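Local atomic coordinates of uncharacterized protein (Escherichia coli O157:H7, PDB entry 4ZV9), a protein that is of unknown function but belongs to the dienelactone hydrolase family of alpha/beta hydrolases and so probably hydrolyses an ester or lactone bond. Residues 101-104 against 105-109; 189-193 against 194-198. All blocks are in the same frame, centred on the assembly; numbering follows the deposited sequence.

Interaction 1: residues 101-104 against 105-109; sequences TKLM and NDFFA
M104, a selenomethionine deposited in two conformers, reaches F108 one helical turn further on. In the conformer described, M104 CG sits over one ring face of F108 in a CH-pi contact, 3.9 Å from the centroid and displaced toward the rim. Because CG stands anti to the backbone N (chi1 179°), the chain runs on toward that ring; the bend at chi3 then puts M104 SE obliquely beside it, 3.7 Å from F108 CZ, a Met-aromatic contact. L103 and F107 lie side by side, L103 CD1 touching F107 CE2 at 3.7 Å, while T101 CG2 lies alongside the N105 amide. Beneath these pairs the backbone of helix 100-116 sets the spacing: F108 N bonds to M104 O at 3.1 Å, and N105 N reaches T101 O at 2.9 Å. Further out, Y143 meets the F108 ring edge-to-face, the H49 ring meets F107 edge-to-face, and helix 132-142 packs on both phenylalanines. N105 ND2 bonds to N23 O; D106 OD1 is hydrogen-bonded to S21 OG and OD2 to H25 ND1. F107 and F108 thus give helix 132-142 an apolar face, while N105 and D106 bond to strand 12-21 and the loop after it.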
# COMPACT_ATOMS: atom_id res chain seq x y z
N THR A 101 10.09 11.75 -7.44
CA THR A 101 8.90 11.99 -8.26
C THR A 101 8.62 10.81 -9.18
O THR A 101 7.48 10.40 -9.32
CB THR A 101 9.03 13.29 -9.08
OG1 THR A 101 9.29 14.38 -8.19
CG2 THR A 101 7.75 13.58 -9.88
N LYS A 102 9.66 10.29 -9.84
CA LYS A 102 9.49 9.18 -10.76
C LYS A 102 9.07 7.92 -10.02
O LYS A 102 8.22 7.17 -10.50
CB LYS A 102 10.75 8.91 -11.56
CG LYS A 102 11.04 9.97 -12.60
CD LYS A 102 12.30 9.65 -13.37
CE LYS A 102 12.61 10.75 -14.36
NZ LYS A 102 13.78 10.38 -15.19
N LEU A 103 9.63 7.73 -8.82
CA LEU A 103 9.26 6.59 -7.99
C LEU A 103 7.78 6.64 -7.61
O LEU A 103 7.05 5.65 -7.76
CB LEU A 103 10.13 6.54 -6.74
CG LEU A 103 9.84 5.41 -5.76
CD1 LEU A 103 9.96 4.04 -6.42
CD2 LEU A 103 10.79 5.52 -4.58
N MSE A 104 7.32 7.79 -7.13
CA MSE A 104 5.92 7.96 -6.77
C MSE A 104 5.05 7.73 -7.98
O MSE A 104 4.03 7.06 -7.89
CB MSE A 104 5.67 9.35 -6.20
CG MSE A 104 4.21 9.55 -5.84
SE MSE A 104 3.95 11.42 -5.30
CE MSE A 104 4.19 12.27 -7.08
N ASN A 105 5.47 8.27 -9.12
CA ASN A 105 4.72 8.08 -10.37
C ASN A 105 4.55 6.62 -10.78
O ASN A 105 3.54 6.27 -11.39
CB ASN A 105 5.31 8.91 -11.51
CG ASN A 105 4.98 10.40 -11.37
OD1 ASN A 105 4.12 10.79 -10.58
ND2 ASN A 105 5.66 11.23 -12.13
N ASP A 106 5.54 5.79 -10.47
CA ASP A 106 5.44 4.37 -10.75
C ASP A 106 4.27 3.78 -10.02
O ASP A 106 3.57 2.91 -10.55
CB ASP A 106 6.73 3.62 -10.35
CG ASP A 106 7.91 3.90 -11.28
OD1 ASP A 106 7.72 4.44 -12.40
OD2 ASP A 106 9.05 3.60 -10.87
N PHE A 107 4.05 4.19 -8.77
CA PHE A 107 2.93 3.66 -7.99
C PHE A 107 1.60 4.21 -8.49
O PHE A 107 0.60 3.48 -8.53
CB PHE A 107 3.14 3.89 -6.49
CG PHE A 107 4.32 3.14 -5.94
CD1 PHE A 107 4.26 1.78 -5.77
CD2 PHE A 107 5.51 3.80 -5.65
CE1 PHE A 107 5.35 1.07 -5.32
CE2 PHE A 107 6.61 3.10 -5.21
CZ PHE A 107 6.53 1.73 -5.03
N PHE A 108 1.59 5.47 -8.90
CA PHE A 108 0.40 6.08 -9.51
C PHE A 108 0.06 5.34 -10.81
O PHE A 108 -1.10 5.02 -11.06
CB PHE A 108 0.64 7.57 -9.76
CG PHE A 108 0.58 8.44 -8.52
CD1 PHE A 108 0.51 7.90 -7.24
CD2 PHE A 108 0.72 9.82 -8.64
CE1 PHE A 108 0.50 8.72 -6.11
CE2 PHE A 108 0.69 10.65 -7.52
CZ PHE A 108 0.60 10.09 -6.25
N ALA A 109 1.09 5.02 -11.60
CA ALA A 109 0.89 4.30 -12.86
C ALA A 109 0.34 2.88 -12.60
O ALA A 109 -0.41 2.35 -13.41
CB ALA A 109 2.20 4.21 -13.63

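Interaction 2: residues 189-193 against 194-198; sequences AALKA and NNKVY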
# COMPACT_ATOMS: atom_id res chain seq x y z
N ALA A 189 -7.66 17.49 11.41
CA ALA A 189 -8.45 18.72 11.44
C ALA A 189 -8.91 19.10 10.03
O ALA A 189 -10.06 19.53 9.85
CB ALA A 189 -7.66 19.87 12.07
N ALA A 190 -8.05 18.91 9.04
CA ALA A 190 -8.41 19.22 7.64
C ALA A 190 -9.44 18.22 7.10
O ALA A 190 -10.34 18.59 6.34
CB ALA A 190 -7.19 19.25 6.77
N LEU A 191 -9.30 16.95 7.48
CA LEU A 191 -10.26 15.93 7.06
C LEU A 191 -11.65 16.28 7.61
O LEU A 191 -12.64 16.26 6.86
CB LEU A 191 -9.83 14.53 7.52
CG LEU A 191 -8.61 13.94 6.79
CD1 LEU A 191 -8.10 12.72 7.54
CD2 LEU A 191 -8.94 13.59 5.35
N LYS A 192 -11.72 16.62 8.89
CA LYS A 192 -12.98 16.99 9.52
C LYS A 192 -13.55 18.27 8.94
O LYS A 192 -14.74 18.34 8.65
CB LYS A 192 -12.82 17.15 11.03
CG LYS A 192 -12.56 15.87 11.78
CD LYS A 192 -12.62 16.12 13.27
CE LYS A 192 -12.50 14.83 14.05
NZ LYS A 192 -12.85 15.00 15.48
N ALA A 193 -12.70 19.28 8.76
CA ALA A 193 -13.14 20.57 8.21
C ALA A 193 -13.72 20.42 6.79
O ALA A 193 -14.56 21.21 6.38
CB ALA A 193 -12.01 21.58 8.21
N ASN A 194 -13.27 19.40 6.07
CA ASN A 194 -13.74 19.14 4.71
C ASN A 194 -14.69 17.94 4.60
O ASN A 194 -14.96 17.45 3.49
CB ASN A 194 -12.55 18.96 3.79
CG ASN A 194 -11.80 20.25 3.56
OD1 ASN A 194 -12.26 21.09 2.79
ND2 ASN A 194 -10.67 20.41 4.23
N ASN A 195 -15.24 17.52 5.73
CA ASN A 195 -16.23 16.43 5.78
C ASN A 195 -15.82 15.17 5.05
O ASN A 195 -16.64 14.55 4.37
CB ASN A 195 -17.57 16.94 5.24
CG ASN A 195 -18.11 18.11 6.04
OD1 ASN A 195 -17.59 18.43 7.10
ND2 ASN A 195 -19.17 18.72 5.56
N LYS A 196 -14.56 14.77 5.21
CA LYS A 196 -14.04 13.59 4.54
C LYS A 196 -14.30 12.32 5.34
O LYS A 196 -14.38 12.36 6.57
CB LYS A 196 -12.54 13.74 4.28
CG LYS A 196 -12.19 14.95 3.42
CD LYS A 196 -12.86 14.89 2.06
CE LYS A 196 -12.47 16.08 1.20
NZ LYS A 196 -13.13 16.05 -0.13
N VAL A 197 -14.48 11.21 4.62
CA VAL A 197 -14.75 9.92 5.23
C VAL A 197 -13.42 9.32 5.64
O VAL A 197 -12.55 9.09 4.78
CB VAL A 197 -15.49 8.97 4.25
CG1 VAL A 197 -15.64 7.56 4.82
CG2 VAL A 197 -16.87 9.55 3.91
N TYR A 198 -13.24 9.05 6.93
CA TYR A 198 -12.02 8.41 7.40
C TYR A 198 -12.24 7.74 8.75
O TYR A 198 -13.19 8.04 9.46
CB TYR A 198 -10.89 9.44 7.56
CG TYR A 198 -11.02 10.30 8.80
CD1 TYR A 198 -11.88 11.39 8.83
CD2 TYR A 198 -10.33 9.98 9.97
CE1 TYR A 198 -12.02 12.16 9.97
CE2 TYR A 198 -10.46 10.75 11.12
CZ TYR A 198 -11.31 11.83 11.11
OH TYR A 198 -11.45 12.60 12.25
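A190 O takes two hydrogen bonds from N194. N194 ND2 reaches A190 O at 2.8 Å with an N-H...O angle of 157°, and N194 N reaches the same A190 O at 3.1 Å on a more bent path; the two donors come from opposite faces of the carbonyl plane. The N194 side chain folds back to the helix because CG lies beside the backbone N (chi1 -70°), and A190 O is close to the plane of its amide, which should help hold that group's rotation.

L191 works through both backbone and side chain. L191 O receives K196 N at 2.9 Å, nearly straight at 174°, and L191 CD2 meets K196 CB at 3.8 Å, the two side chains crossing at about a right angle. The other methyl, L191 CD1, lies over one face of the Y198 ring, 4.2 Å from the centroid, in a CH-pi contact offset toward the rim, with L191 CB against Y198 CD1. L169 of strand 169-174 touches both L191 and Y198.

With K192 the helix ending becomes plain: N195 N bonds to K192 O at 3.1 Å from above the carbonyl plane, and this bond with that of K196 N to L191 O makes a Schellman motif, N195 being its positive-phi C' residue. The extended K192 side chain runs past the hydroxyl end of Y198, its CG near the plane of the ring at the edge and K192 CE 3.1 Å from Y198 OH. That hydroxyl is hydrogen-bonded to E188, one turn before K192 in helix 184-193.

A193 is the last residue of helix 184-193, and N194 is the first to leave helical phi/psi. Beyond the turn K196 bends at chi2 and carries NZ away to the carbonyls of I165 and A163, while V197 pairs through its backbone with L169.

Interaction 1 comes first along the chain, near the start of helix 100-116; interaction 2 follows much later, where the loop after helix 184-193 leads to strand 198-203. Their centres lie 26 Å apart and their nearest atoms about 15 Å, so they do not touch. Interaction 1 faces helix 132-142 and strand 12-21, an outermost strand of the central mixed sheet. Interaction 2 adjoins the parallel strands 169-174 and 198-203, which as in other alpha/beta hydrolases probably continue that sheet. In this fold helices link the strands; one contact lies inside a helix between strands 71-75 and 123-128, the other at the end of the helix before 198-203, so they belong to separate parts of it.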